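Local coordinates for probable adhesion protein (Pseudomonas aeruginosa PAO1, PDB 6R3Z) that probably serves as the solute-binding protein of a metal transport system, capturing ferrous iron and binding other divalent cations such as manganese and nickel, at residues A[6-11]-A[53-58]; A[14-19]-A[111-116]; A[31-36]-A[68-73]; A[121-126]-A[143-148]. One frame throughout, in Å; residues are numbered along the deposited sequence.

Contact 1 (A[6-11]-A[53-58])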
loop_
_atom_site.group_PDB
_atom_site.type_symbol
_atom_site.label_atom_id
_atom_site.label_comp_id
_atom_site.label_asym_id
_atom_site.label_seq_id
_atom_site.Cartn_x
_atom_site.Cartn_y
_atom_site.Cartn_z
ATOM N N ARG A 6 -3.290 -4.777 28.348
ATOM C CA ARG A 6 -2.566 -4.081 27.278
ATOM C C ARG A 6 -3.092 -4.733 26.003
ATOM O O ARG A 6 -3.001 -5.963 25.871
ATOM C CB ARG A 6 -1.047 -4.279 27.428
ATOM C CG ARG A 6 -0.191 -3.526 26.418
ATOM C CD ARG A 6 1.292 -3.547 26.770
ATOM N NE ARG A 6 1.773 -2.233 27.212
ATOM C CZ ARG A 6 2.101 -1.927 28.467
ATOM N NH1 ARG A 6 2.519 -0.707 28.771
ATOM N NH2 ARG A 6 2.024 -2.845 29.423
ATOM N N LEU A 7 -3.723 -3.933 25.117
ATOM C CA LEU A 7 -4.326 -4.445 23.875
ATOM C C LEU A 7 -3.351 -5.218 22.996
ATOM O O LEU A 7 -2.212 -4.797 22.814
ATOM C CB LEU A 7 -4.877 -3.302 23.002
ATOM C CG LEU A 7 -6.227 -2.660 23.292
ATOM C CD1 LEU A 7 -6.537 -1.638 22.188
ATOM C CD2 LEU A 7 -7.355 -3.672 23.290
ATOM N N ARG A 8 -3.820 -6.312 22.395
ATOM C CA ARG A 8 -3.040 -7.071 21.421
ATOM C C ARG A 8 -3.779 -6.861 20.099
ATOM O O ARG A 8 -4.916 -7.317 19.943
ATOM C CB ARG A 8 -2.942 -8.560 21.824
ATOM C CG ARG A 8 -1.905 -8.756 22.937
ATOM C CD ARG A 8 -1.672 -10.200 23.391
ATOM N NE ARG A 8 -1.421 -11.136 22.286
ATOM C CZ ARG A 8 -0.240 -11.327 21.699
ATOM N NH1 ARG A 8 -0.117 -12.215 20.720
ATOM N NH2 ARG A 8 0.823 -10.635 22.086
ATOM N N ILE A 9 -3.162 -6.102 19.192
ATOM C CA ILE A 9 -3.738 -5.678 17.903
ATOM C C ILE A 9 -3.121 -6.410 16.708
ATOM O O ILE A 9 -1.931 -6.253 16.421
ATOM C CB ILE A 9 -3.523 -4.146 17.733
ATOM C CG1 ILE A 9 -3.997 -3.351 18.957
ATOM C CG2 ILE A 9 -4.168 -3.626 16.419
ATOM C CD1 ILE A 9 -3.282 -1.946 19.037
ATOM N N GLY A 10 -3.954 -7.103 15.956
ATOM C CA GLY A 10 -3.497 -7.774 14.755
ATOM C C GLY A 10 -3.499 -6.841 13.565
ATOM O O GLY A 10 -4.342 -5.947 13.469
ATOM N N ILE A 11 -2.512 -7.008 12.680
ATOM C CA ILE A 11 -2.365 -6.270 11.428
ATOM C C ILE A 11 -2.156 -7.266 10.291
ATOM O O ILE A 11 -1.737 -8.406 10.544
ATOM C CB ILE A 11 -1.292 -5.157 11.461
ATOM C CG1 ILE A 11 0.145 -5.732 11.651
ATOM C CG2 ILE A 11 -1.646 -4.081 12.495
ATOM C CD1 ILE A 11 0.853 -6.175 10.309
ATOM N N ILE A 53 -4.581 -15.650 16.192
ATOM C CA ILE A 53 -5.756 -14.772 16.306
ATOM C C ILE A 53 -6.442 -14.935 17.680
ATOM O O ILE A 53 -6.882 -13.942 18.257
ATOM C CB ILE A 53 -6.705 -14.942 15.085
ATOM C CG1 ILE A 53 -6.002 -14.418 13.811
ATOM C CG2 ILE A 53 -8.058 -14.229 15.297
ATOM C CD1 ILE A 53 -6.624 -14.798 12.495
ATOM N N GLY A 54 -6.449 -16.159 18.213
ATOM C CA GLY A 54 -7.003 -16.463 19.532
ATOM C C GLY A 54 -6.394 -15.691 20.694
ATOM O O GLY A 54 -7.022 -15.593 21.746
ATOM N N THR A 55 -5.185 -15.099 20.507
ATOM C CA THR A 55 -4.492 -14.325 21.547
ATOM C C THR A 55 -4.687 -12.789 21.372
ATOM O O THR A 55 -4.165 -12.005 22.172
ATOM C CB THR A 55 -2.988 -14.712 21.613
ATOM O OG1 THR A 55 -2.285 -14.127 20.511
ATOM C CG2 THR A 55 -2.753 -16.237 21.647
ATOM N N LEU A 56 -5.435 -12.375 20.338
ATOM C CA LEU A 56 -5.658 -10.957 20.014
ATOM C C LEU A 56 -6.948 -10.381 20.570
ATOM O O LEU A 56 -7.875 -11.128 20.879
ATOM C CB LEU A 56 -5.604 -10.730 18.485
ATOM C CG LEU A 56 -4.414 -11.306 17.714
ATOM C CD1 LEU A 56 -4.556 -11.045 16.233
ATOM C CD2 LEU A 56 -3.117 -10.749 18.214
ATOM N N ASP A 57 -7.007 -9.032 20.675
ATOM C CA ASP A 57 -8.182 -8.302 21.141
ATOM C C ASP A 57 -8.935 -7.630 20.004
ATOM O O ASP A 57 -10.101 -7.270 20.175
ATOM C CB ASP A 57 -7.775 -7.227 22.161
ATOM C CG ASP A 57 -7.106 -7.845 23.358
ATOM O OD1 ASP A 57 -7.751 -8.685 24.034
ATOM O OD2 ASP A 57 -5.926 -7.545 23.585
ATOM N N VAL A 58 -8.237 -7.363 18.891
ATOM C CA VAL A 58 -8.770 -6.649 17.727
ATOM C C VAL A 58 -7.876 -6.880 16.523
ATOM O O VAL A 58 -6.658 -7.052 16.688
ATOM C CB VAL A 58 -8.969 -5.118 18.016
ATOM C CG1 VAL A 58 -7.651 -4.423 18.400
ATOM C CG2 VAL A 58 -9.650 -4.389 16.847
HETATM O O HOH W 1 -4.951 -8.101 25.972
#

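Contact 2 (A[14-19]-A[111-116]). With NI (nickel (II) ion), chain B.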
loop_
_atom_site.group_PDB
_atom_site.type_symbol
_atom_site.label_atom_id
_atom_site.label_comp_id
_atom_site.label_asym_id
_atom_site.label_seq_id
_atom_site.Cartn_x
_atom_site.Cartn_y
_atom_site.Cartn_z
ATOM N N HIS A 14 2.296 -4.748 5.778
ATOM C CA HIS A 14 3.367 -3.900 6.319
ATOM C C HIS A 14 2.937 -2.458 6.625
ATOM O O HIS A 14 3.225 -1.994 7.731
ATOM C CB HIS A 14 4.611 -3.899 5.422
ATOM C CG HIS A 14 5.317 -5.215 5.384
ATOM N ND1 HIS A 14 4.809 -6.286 4.672
ATOM C CD2 HIS A 14 6.487 -5.581 5.947
ATOM C CE1 HIS A 14 5.688 -7.265 4.818
ATOM N NE2 HIS A 14 6.696 -6.897 5.599
ATOM N N PRO A 15 2.238 -1.735 5.701
ATOM C CA PRO A 15 1.850 -0.338 6.008
ATOM C C PRO A 15 1.011 -0.243 7.271
ATOM O O PRO A 15 1.224 0.693 8.034
ATOM C CB PRO A 15 1.071 0.091 4.764
ATOM C CG PRO A 15 1.674 -0.732 3.661
ATOM C CD PRO A 15 1.820 -2.089 4.327
ATOM N N TYR A 16 0.115 -1.241 7.518
ATOM C CA TYR A 16 -0.734 -1.230 8.719
ATOM C C TYR A 16 0.074 -1.456 9.985
ATOM O O TYR A 16 -0.237 -0.836 10.999
ATOM C CB TYR A 16 -1.936 -2.172 8.591
ATOM C CG TYR A 16 -2.824 -1.743 7.442
ATOM C CD1 TYR A 16 -3.795 -0.754 7.614
ATOM C CD2 TYR A 16 -2.609 -2.228 6.155
ATOM C CE1 TYR A 16 -4.558 -0.286 6.533
ATOM C CE2 TYR A 16 -3.347 -1.754 5.064
ATOM C CZ TYR A 16 -4.323 -0.784 5.256
ATOM O OH TYR A 16 -5.035 -0.320 4.169
ATOM N N TYR A 17 1.155 -2.258 9.909
ATOM C CA TYR A 17 2.064 -2.412 11.055
ATOM C C TYR A 17 2.641 -1.009 11.382
ATOM O O TYR A 17 2.647 -0.589 12.550
ATOM C CB TYR A 17 3.225 -3.382 10.741
ATOM C CG TYR A 17 4.098 -3.610 11.957
ATOM C CD1 TYR A 17 5.139 -2.731 12.269
ATOM C CD2 TYR A 17 3.826 -4.647 12.853
ATOM C CE1 TYR A 17 5.911 -2.902 13.415
ATOM C CE2 TYR A 17 4.589 -4.824 14.011
ATOM C CZ TYR A 17 5.625 -3.941 14.290
ATOM O OH TYR A 17 6.407 -4.102 15.403
ATOM N N SER A 18 3.091 -0.274 10.347
ATOM C CA SER A 18 3.644 1.083 10.533
ATOM C C SER A 18 2.615 2.048 11.129
ATOM O O SER A 18 2.929 2.753 12.103
ATOM C CB SER A 18 4.210 1.623 9.222
ATOM O OG SER A 18 5.423 0.973 8.871
ATOM N N TYR A 19 1.368 2.029 10.612
ATOM C CA TYR A 19 0.319 2.910 11.132
ATOM C C TYR A 19 0.078 2.605 12.611
ATOM O O TYR A 19 0.161 3.508 13.425
ATOM C CB TYR A 19 -1.021 2.726 10.410
ATOM C CG TYR A 19 -1.100 2.961 8.914
ATOM C CD1 TYR A 19 -0.085 3.632 8.229
ATOM C CD2 TYR A 19 -2.192 2.502 8.179
ATOM C CE1 TYR A 19 -0.162 3.835 6.841
ATOM C CE2 TYR A 19 -2.262 2.669 6.799
ATOM C CZ TYR A 19 -1.265 3.357 6.138
ATOM O OH TYR A 19 -1.394 3.486 4.773
ATOM N N HIS A 111 -5.365 -0.535 -3.027
ATOM C CA HIS A 111 -4.056 0.005 -2.595
ATOM C C HIS A 111 -4.115 1.419 -2.000
ATOM O O HIS A 111 -3.266 2.264 -2.312
ATOM C CB HIS A 111 -3.047 -0.056 -3.754
ATOM C CG HIS A 111 -2.841 -1.431 -4.290
ATOM N ND1 HIS A 111 -3.636 -1.930 -5.312
ATOM C CD2 HIS A 111 -1.913 -2.367 -3.956
ATOM C CE1 HIS A 111 -3.178 -3.149 -5.559
ATOM N NE2 HIS A 111 -2.154 -3.465 -4.755
ATOM N N THR A 112 -5.124 1.672 -1.140
ATOM C CA THR A 112 -5.333 2.989 -0.494
ATOM C C THR A 112 -4.124 3.385 0.370
ATOM O O THR A 112 -3.834 4.589 0.519
ATOM C CB THR A 112 -6.607 2.960 0.357
ATOM O OG1 THR A 112 -6.433 1.991 1.400
ATOM C CG2 THR A 112 -7.876 2.653 -0.474
ATOM N N PHE A 113 -3.399 2.367 0.921
ATOM C CA PHE A 113 -2.204 2.616 1.753
ATOM C C PHE A 113 -1.056 3.263 0.962
ATOM O O PHE A 113 -0.145 3.810 1.572
ATOM C CB PHE A 113 -1.730 1.343 2.467
ATOM C CG PHE A 113 -1.682 0.125 1.574
ATOM C CD1 PHE A 113 -0.521 -0.195 0.869
ATOM C CD2 PHE A 113 -2.788 -0.710 1.447
ATOM C CE1 PHE A 113 -0.469 -1.332 0.056
ATOM C CE2 PHE A 113 -2.742 -1.843 0.614
ATOM C CZ PHE A 113 -1.585 -2.134 -0.089
ATOM N N LEU A 114 -1.093 3.222 -0.379
ATOM C CA LEU A 114 -0.038 3.869 -1.161
ATOM C C LEU A 114 -0.467 5.278 -1.589
ATOM O O LEU A 114 -0.435 5.624 -2.756
ATOM C CB LEU A 114 0.462 2.998 -2.327
ATOM C CG LEU A 114 1.032 1.627 -1.919
ATOM C CD1 LEU A 114 1.204 0.718 -3.118
ATOM C CD2 LEU A 114 2.325 1.758 -1.144
ATOM N N SER A 115 -0.937 6.055 -0.628
ATOM C CA SER A 115 -1.384 7.437 -0.792
ATOM C C SER A 115 -1.128 8.099 0.538
ATOM O O SER A 115 -1.475 7.525 1.576
ATOM C CB SER A 115 -2.879 7.498 -1.081
ATOM O OG SER A 115 -3.424 8.785 -0.799
ATOM N N ILE A 116 -0.551 9.307 0.520
ATOM C CA ILE A 116 -0.295 10.025 1.767
ATOM C C ILE A 116 -1.632 10.461 2.384
ATOM O O ILE A 116 -1.841 10.258 3.584
ATOM C CB ILE A 116 0.690 11.209 1.540
ATOM C CG1 ILE A 116 2.124 10.704 1.147
ATOM C CG2 ILE A 116 0.737 12.155 2.777
ATOM C CD1 ILE A 116 2.864 9.850 2.195
HETATM NI NI NI B . -1.233 -5.454 -4.533
#

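Contact 3 (A[31-36]-A[68-73])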
loop_
_atom_site.group_PDB
_atom_site.type_symbol
_atom_site.label_atom_id
_atom_site.label_comp_id
_atom_site.label_asym_id
_atom_site.label_seq_id
_atom_site.Cartn_x
_atom_site.Cartn_y
_atom_site.Cartn_z
ATOM N N VAL A 31 0.678 -7.124 16.421
ATOM C CA VAL A 31 0.944 -8.511 16.048
ATOM C C VAL A 31 0.637 -8.779 14.576
ATOM O O VAL A 31 -0.535 -8.826 14.218
ATOM C CB VAL A 31 0.192 -9.521 16.984
ATOM C CG1 VAL A 31 0.610 -10.966 16.698
ATOM C CG2 VAL A 31 0.368 -9.185 18.468
ATOM N N PRO A 32 1.648 -9.039 13.714
ATOM C CA PRO A 32 1.346 -9.374 12.311
ATOM C C PRO A 32 0.645 -10.727 12.231
ATOM O O PRO A 32 1.012 -11.664 12.961
ATOM C CB PRO A 32 2.727 -9.441 11.648
ATOM C CG PRO A 32 3.643 -8.711 12.600
ATOM C CD PRO A 32 3.101 -9.045 13.948
ATOM N N LEU A 33 -0.393 -10.804 11.388
ATOM C CA LEU A 33 -1.158 -12.037 11.210
ATOM C C LEU A 33 -0.381 -13.052 10.407
ATOM O O LEU A 33 -0.606 -14.262 10.556
ATOM C CB LEU A 33 -2.499 -11.754 10.545
ATOM C CG LEU A 33 -3.723 -11.794 11.472
ATOM C CD1 LEU A 33 -3.667 -10.670 12.524
ATOM C CD2 LEU A 33 -5.013 -11.646 10.660
ATOM N N ILE A 34 0.481 -12.567 9.510
ATOM C CA ILE A 34 1.282 -13.456 8.653
ATOM C C ILE A 34 2.779 -13.112 8.788
ATOM O O ILE A 34 3.107 -11.942 9.022
ATOM C CB ILE A 34 0.767 -13.513 7.178
ATOM C CG1 ILE A 34 1.145 -12.267 6.345
ATOM C CG2 ILE A 34 -0.747 -13.774 7.133
ATOM C CD1 ILE A 34 0.724 -12.328 4.809
ATOM N N PRO A 35 3.696 -14.096 8.661
ATOM C CA PRO A 35 5.129 -13.785 8.834
ATOM C C PRO A 35 5.690 -12.845 7.766
ATOM O O PRO A 35 5.132 -12.709 6.672
ATOM C CB PRO A 35 5.811 -15.161 8.753
ATOM C CG PRO A 35 4.734 -16.150 9.015
ATOM C CD PRO A 35 3.486 -15.546 8.447
ATOM N N ALA A 36 6.797 -12.179 8.112
ATOM C CA ALA A 36 7.521 -11.304 7.206
ATOM C C ALA A 36 8.177 -12.198 6.123
ATOM O O ALA A 36 8.497 -13.361 6.385
ATOM C CB ALA A 36 8.589 -10.534 7.982
ATOM N N ASP A 68 -8.253 -10.129 1.996
ATOM C CA ASP A 68 -9.366 -11.083 2.084
ATOM C C ASP A 68 -8.959 -12.305 2.916
ATOM O O ASP A 68 -9.778 -12.812 3.681
ATOM C CB ASP A 68 -9.820 -11.524 0.679
ATOM C CG ASP A 68 -10.460 -10.407 -0.140
ATOM O OD1 ASP A 68 -10.902 -9.404 0.463
ATOM O OD2 ASP A 68 -10.531 -10.546 -1.380
ATOM N N PHE A 69 -7.673 -12.735 2.812
ATOM C CA PHE A 69 -7.127 -13.860 3.580
ATOM C C PHE A 69 -7.387 -13.697 5.072
ATOM O O PHE A 69 -7.695 -14.684 5.747
ATOM C CB PHE A 69 -5.610 -14.053 3.329
ATOM C CG PHE A 69 -4.691 -12.912 3.704
ATOM C CD1 PHE A 69 -4.198 -12.790 5.002
ATOM C CD2 PHE A 69 -4.277 -11.990 2.752
ATOM C CE1 PHE A 69 -3.337 -11.745 5.348
ATOM C CE2 PHE A 69 -3.405 -10.947 3.096
ATOM C CZ PHE A 69 -2.949 -10.825 4.394
ATOM N N ALA A 70 -7.294 -12.448 5.583
ATOM C CA ALA A 70 -7.457 -12.170 7.013
ATOM C C ALA A 70 -8.875 -12.466 7.529
ATOM O O ALA A 70 -9.008 -13.050 8.602
ATOM C CB ALA A 70 -7.045 -10.747 7.324
ATOM N N GLU A 71 -9.916 -12.141 6.743
ATOM C CA GLU A 71 -11.313 -12.451 7.097
ATOM C C GLU A 71 -11.530 -13.964 7.173
ATOM O O GLU A 71 -12.257 -14.430 8.051
ATOM C CB GLU A 71 -12.293 -11.860 6.078
ATOM C CG GLU A 71 -12.421 -10.344 6.119
ATOM C CD GLU A 71 -13.304 -9.818 5.002
ATOM O OE1 GLU A 71 -14.494 -10.203 4.946
ATOM O OE2 GLU A 71 -12.801 -9.034 4.168
ATOM N N ARG A 72 -10.898 -14.730 6.247
ATOM C CA ARG A 72 -11.004 -16.191 6.227
ATOM C C ARG A 72 -10.297 -16.776 7.462
ATOM O O ARG A 72 -10.844 -17.666 8.124
ATOM C CB ARG A 72 -10.428 -16.773 4.920
ATOM C CG ARG A 72 -11.259 -16.441 3.679
ATOM C CD ARG A 72 -10.759 -17.177 2.438
ATOM N NE ARG A 72 -9.642 -16.484 1.782
ATOM C CZ ARG A 72 -9.772 -15.551 0.840
ATOM N NH1 ARG A 72 -8.698 -14.985 0.306
ATOM N NH2 ARG A 72 -10.979 -15.169 0.432
ATOM N N MET A 73 -9.113 -16.227 7.805
ATOM C CA MET A 73 -8.351 -16.652 8.983
ATOM C C MET A 73 -9.170 -16.428 10.256
ATOM O O MET A 73 -9.207 -17.318 11.107
ATOM C CB MET A 73 -7.012 -15.898 9.082
ATOM C CG MET A 73 -5.995 -16.277 8.025
ATOM S SD MET A 73 -4.597 -15.116 8.064
ATOM C CE MET A 73 -3.804 -15.569 9.630
#

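Contact 4 (A[121-126]-A[143-148])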
loop_
_atom_site.group_PDB
_atom_site.type_symbol
_atom_site.label_atom_id
_atom_site.label_comp_id
_atom_site.label_asym_id
_atom_site.label_seq_id
_atom_site.Cartn_x
_atom_site.Cartn_y
_atom_site.Cartn_z
ATOM N N THR A 121 -6.005 9.489 6.603
ATOM C CA THR A 121 -7.404 9.160 6.898
ATOM C C THR A 121 -7.491 7.806 7.640
ATOM O O THR A 121 -8.189 7.700 8.649
ATOM C CB THR A 121 -8.296 9.265 5.637
ATOM O OG1 THR A 121 -8.234 10.605 5.099
ATOM C CG2 THR A 121 -9.753 8.890 5.929
ATOM N N GLN A 122 -6.762 6.801 7.156
ATOM C CA GLN A 122 -6.740 5.463 7.785
ATOM C C GLN A 122 -6.145 5.535 9.194
ATOM O O GLN A 122 -6.712 4.960 10.122
ATOM C CB GLN A 122 -5.979 4.461 6.914
ATOM C CG GLN A 122 -6.706 4.190 5.607
ATOM C CD GLN A 122 -5.953 3.238 4.738
ATOM O OE1 GLN A 122 -6.046 2.029 4.917
ATOM N NE2 GLN A 122 -5.203 3.764 3.779
ATOM N N VAL A 123 -5.035 6.279 9.352
ATOM C CA VAL A 123 -4.359 6.449 10.646
ATOM C C VAL A 123 -5.343 7.071 11.654
ATOM O O VAL A 123 -5.474 6.552 12.774
ATOM C CB VAL A 123 -3.040 7.254 10.495
ATOM C CG1 VAL A 123 -2.567 7.839 11.829
ATOM C CG2 VAL A 123 -1.950 6.368 9.884
ATOM N N ASN A 124 -6.068 8.135 11.236
ATOM C CA ASN A 124 -7.034 8.804 12.114
ATOM C C ASN A 124 -8.200 7.890 12.498
ATOM O O ASN A 124 -8.597 7.867 13.664
ATOM C CB ASN A 124 -7.497 10.130 11.511
ATOM C CG ASN A 124 -6.393 11.166 11.478
ATOM O OD1 ASN A 124 -5.503 11.195 12.338
ATOM N ND2 ASN A 124 -6.457 12.073 10.520
ATOM N N THR A 125 -8.676 7.069 11.547
ATOM C CA THR A 125 -9.769 6.116 11.792
ATOM C C THR A 125 -9.318 5.041 12.779
ATOM O O THR A 125 -10.034 4.749 13.748
ATOM C CB THR A 125 -10.278 5.540 10.467
ATOM O OG1 THR A 125 -10.911 6.603 9.740
ATOM C CG2 THR A 125 -11.297 4.413 10.666
ATOM N N ILE A 126 -8.110 4.465 12.539
ATOM C CA ILE A 126 -7.561 3.449 13.431
ATOM C C ILE A 126 -7.428 4.001 14.870
ATOM O O ILE A 126 -7.895 3.355 15.808
ATOM C CB ILE A 126 -6.234 2.855 12.869
ATOM C CG1 ILE A 126 -6.487 2.109 11.523
ATOM C CG2 ILE A 126 -5.588 1.897 13.882
ATOM C CD1 ILE A 126 -5.235 1.963 10.614
ATOM N N ARG A 143 -3.156 11.836 19.982
ATOM C CA ARG A 143 -1.953 12.677 19.939
ATOM C C ARG A 143 -0.904 12.082 18.969
ATOM O O ARG A 143 -0.377 12.794 18.105
ATOM C CB ARG A 143 -1.377 12.822 21.346
ATOM C CG ARG A 143 -0.258 13.837 21.476
ATOM C CD ARG A 143 0.081 14.073 22.949
ATOM N NE ARG A 143 0.491 12.842 23.634
ATOM C CZ ARG A 143 -0.136 12.311 24.683
ATOM N NH1 ARG A 143 -1.202 12.911 25.205
ATOM N NH2 ARG A 143 0.306 11.186 25.226
ATOM N N ASN A 144 -0.654 10.763 19.091
ATOM C CA ASN A 144 0.317 10.047 18.261
ATOM C C ASN A 144 -0.113 10.034 16.794
ATOM O O ASN A 144 0.728 10.247 15.913
ATOM C CB ASN A 144 0.520 8.628 18.782
ATOM C CG ASN A 144 1.218 8.548 20.130
ATOM O OD1 ASN A 144 1.861 9.502 20.612
ATOM N ND2 ASN A 144 1.102 7.401 20.779
ATOM N N ALA A 145 -1.425 9.825 16.527
ATOM C CA ALA A 145 -1.923 9.831 15.160
ATOM C C ALA A 145 -1.691 11.224 14.528
ATOM O O ALA A 145 -1.220 11.303 13.389
ATOM C CB ALA A 145 -3.397 9.452 15.121
ATOM N N ARG A 146 -1.938 12.304 15.293
ATOM C CA ARG A 146 -1.724 13.656 14.770
ATOM C C ARG A 146 -0.236 13.928 14.466
ATOM O O ARG A 146 0.054 14.495 13.412
ATOM C CB ARG A 146 -2.348 14.738 15.677
ATOM C CG ARG A 146 -3.872 14.619 15.846
ATOM C CD ARG A 146 -4.671 14.631 14.540
ATOM N NE ARG A 146 -6.121 14.520 14.761
ATOM C CZ ARG A 146 -6.782 13.376 14.937
ATOM N NH1 ARG A 146 -8.097 13.383 15.121
ATOM N NH2 ARG A 146 -6.130 12.215 14.939
ATOM N N ALA A 147 0.695 13.474 15.341
ATOM C CA ALA A 147 2.146 13.631 15.116
ATOM C C ALA A 147 2.580 12.818 13.879
ATOM O O ALA A 147 3.352 13.312 13.047
ATOM C CB ALA A 147 2.931 13.169 16.336
ATOM N N TYR A 148 2.016 11.620 13.717
ATOM C CA TYR A 148 2.370 10.755 12.599
ATOM C C TYR A 148 1.912 11.374 11.273
ATOM O O TYR A 148 2.709 11.432 10.335
ATOM C CB TYR A 148 1.816 9.337 12.782
ATOM C CG TYR A 148 2.321 8.343 11.755
ATOM C CD1 TYR A 148 3.690 8.170 11.531
ATOM C CD2 TYR A 148 1.438 7.513 11.067
ATOM C CE1 TYR A 148 4.161 7.202 10.638
ATOM C CE2 TYR A 148 1.895 6.578 10.140
ATOM C CZ TYR A 148 3.256 6.408 9.946
ATOM O OH TYR A 148 3.692 5.477 9.034
HETATM O O HOH W 2 -8.167 10.039 15.218
#

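Contact 1 (A[6-11]-A[53-58])
I9 and V58 form a parallel beta bridge, their CA atoms 5.1 Å apart, where the chain leaving the turn after helix 47-53 joins strand 8-11 of a four-stranded parallel sheet. The bond from G10 N to V58 O (2.8 Å) is nearly straight, at 173°. R8 O takes two donors: D57 N bonds to it at 2.8 Å, while the bond from V58 N is longer and weak.

D57 also pairs with R8 through its side chain. Its OD2 accepts R8 N at 2.7 Å on the anti lone pair and a water at 2.6 Å, and the same water donates to R6 O. Two bonds therefore hold this carboxylate oxygen beside R8 N, where L7 CD2 packs against D57 CB. On the face of the sheet covered by helix 116-133 the bridge partners I9 and V58 run alongside each other, with CG1 of each 3.8 Å apart; both meet L130 of that helix.

The R8 side chain, bent at chi3 (50°), brings its guanidinium side-on to T55, using NE and NH1, while NH2 makes a long, weak ion pair with E29. T55 is gripped at two atoms: R8 NE reaches T55 O at 2.9 Å, standing 50° out of that carbonyl's plane, and R8 NH1 reaches T55 OG1, also at 2.9 Å.

Contact 2 (A[14-19]-A[111-116])
F113 is the residue on which P15, Y16 and Y19 of helix 14-24 converge, each with a different part of its side chain. P15 CG approaches the ring obliquely, 3.6 Å from F113 CD1. The hydroxyl of Y16 lies near the plane of the phenyl ring, at its edge, with Y16 OH 3.6 Å from F113 CD2; the two ring planes are inclined at 73° and the pair is oblique. Y19 OH closes on the base of the side chain, 3.2 Å from F113 CB. CG of F113 stands between the backbone N and the carbonyl carbon (chi1 46°), which brings one face of the F113 ring to H111 CA, 3.9 Å above its plane and toward the rim.

In the next shell the tyrosine hydroxyls are held by helix 116-133: Y16 OH bonds to Q122 and Y19 OH to S119. F113 O receives a hydrogen bond from Y261. H111 itself binds the nickel ion through NE2 at 2.2 Å, alongside H41, H66, H177, H199 and H250, while N109 fixes its ring through ND1.

The F113 side chain is about 4 Å from those of H66 and H250 at the nearest atoms. The contact thus sets an apolar ring beside H66 and H250 of the six-histidine site, with the polar ends around it satisfied by neighbours, so it probably shapes the site sterically rather than by supplying ligands.

Contact 3 (A[31-36]-A[68-73])
M73 N donates to F69 O at 2.9 Å, one turn of helix 68-76, and both side chains of this turn face the chain just past strand 29-32: F69 packs on I34, and M73 on both L33 and I34. The contact is helix-to-sheet packing in the parallel alpha/beta lobe: the helix packs on the residues that follow strand 29-32, an outermost strand of the sheet.

F69 meets I34 crosswise. A chi1 of 61° tips the F69 ring toward the loop, where its far end touches two branches of I34. CG2 comes obliquely to within 3.7 Å of F69 CE1, while I34 CD1 lies 4.0 Å from F69 CZ. An edge-to-face pair with Y43 further fixes the ring. M73 SD sits at the edge of the F69 ring, in its plane, and is 4.2 Å from I34 CG2, so sulfur, ring and branched chain form one apolar cluster.

L33 packs on A70 with CD2, 4.0 Å from A70 CB, and on the M73 methyl with CB and O; its CB is 4.1 Å from M73 CE. I53 of helix 47-53 and V59 of strand 58-61 extend the packing around it. The F69 side chain is about 10 Å from the nickel ion at the nearest atoms, so the cluster is near the metal site but does not bind the metal.

M73 is bent at chi3 (70°), which turns its terminal methyl onto the loop backbone. There CE stands 3.6 Å from L33 O, a carbonyl oxygen buried by this contact without a polar partner.

Contact 4 (A[121-126]-A[143-148])
The guanidinium of R146 has N124 CG over one face, while A145 CB and a water lie in its plane at the edge; the ring of Y148 likewise meets V123 CG2 at its edge, in plane. These two flat groups belong to helix 138-160, which runs antiparallel to helix 116-133 as the second arm of a helical hairpin. Over the short segments the axes come within 9.3 Å at 173°.

The apolar half of the contact is carried by V123, whose two methyls divide the work. CG1, anti to the backbone N (chi1 161°), touches A145 CB at 3.8 Å, and CG2 abuts Y148 CD2 at the same 3.8 Å. The small side chain of A145 goes with the close backbone approach, its CA being 6.0 Å from N124 CA. Y19 of helix 14-24 also packs on V123, which links the hairpin to that helix.

The polar half lies toward the outside. The N124 side chain lies across that of R146, with amide and guanidinium planes 57° apart. N124 OD1 is only 2.9 Å from R146 NH2, but the angle is too poor for a hydrogen bond, because OD1 stands well out of the guanidinium plane beside NH2, away from the N-H directions. The sound link is through water, which donates to N124 O at 2.7 Å and accepts from R146 NH2 at 3.0 Å.

The attraction between amide oxygen and arginine is therefore probably electrostatic, with directional bonding left to the water, while V123, A145 and Y148 supply the close packing.

How the contacts relate
Contacts 1 and 3 serve the same parallel sheet, whose neighbouring strands 8-11 and 29-32 are joined by I9 O to V31 N (2.8 Å), yet they differ in chemistry: contact 1, partly buried and far from the metal, relies on backbone and charged-group bonds, whereas buried contact 3 is apolar. Contact 2 is also buried, near the chain's centre, and alone among the four includes a nickel ligand. It meets contact 4 through helix 116-133, for instance at Q122, which lies within segment 121-126. Contact 4 combines a buried apolar side with an exposed arginine. Contacts 3 and 4 do not touch, their nearest atoms being about 11 Å apart.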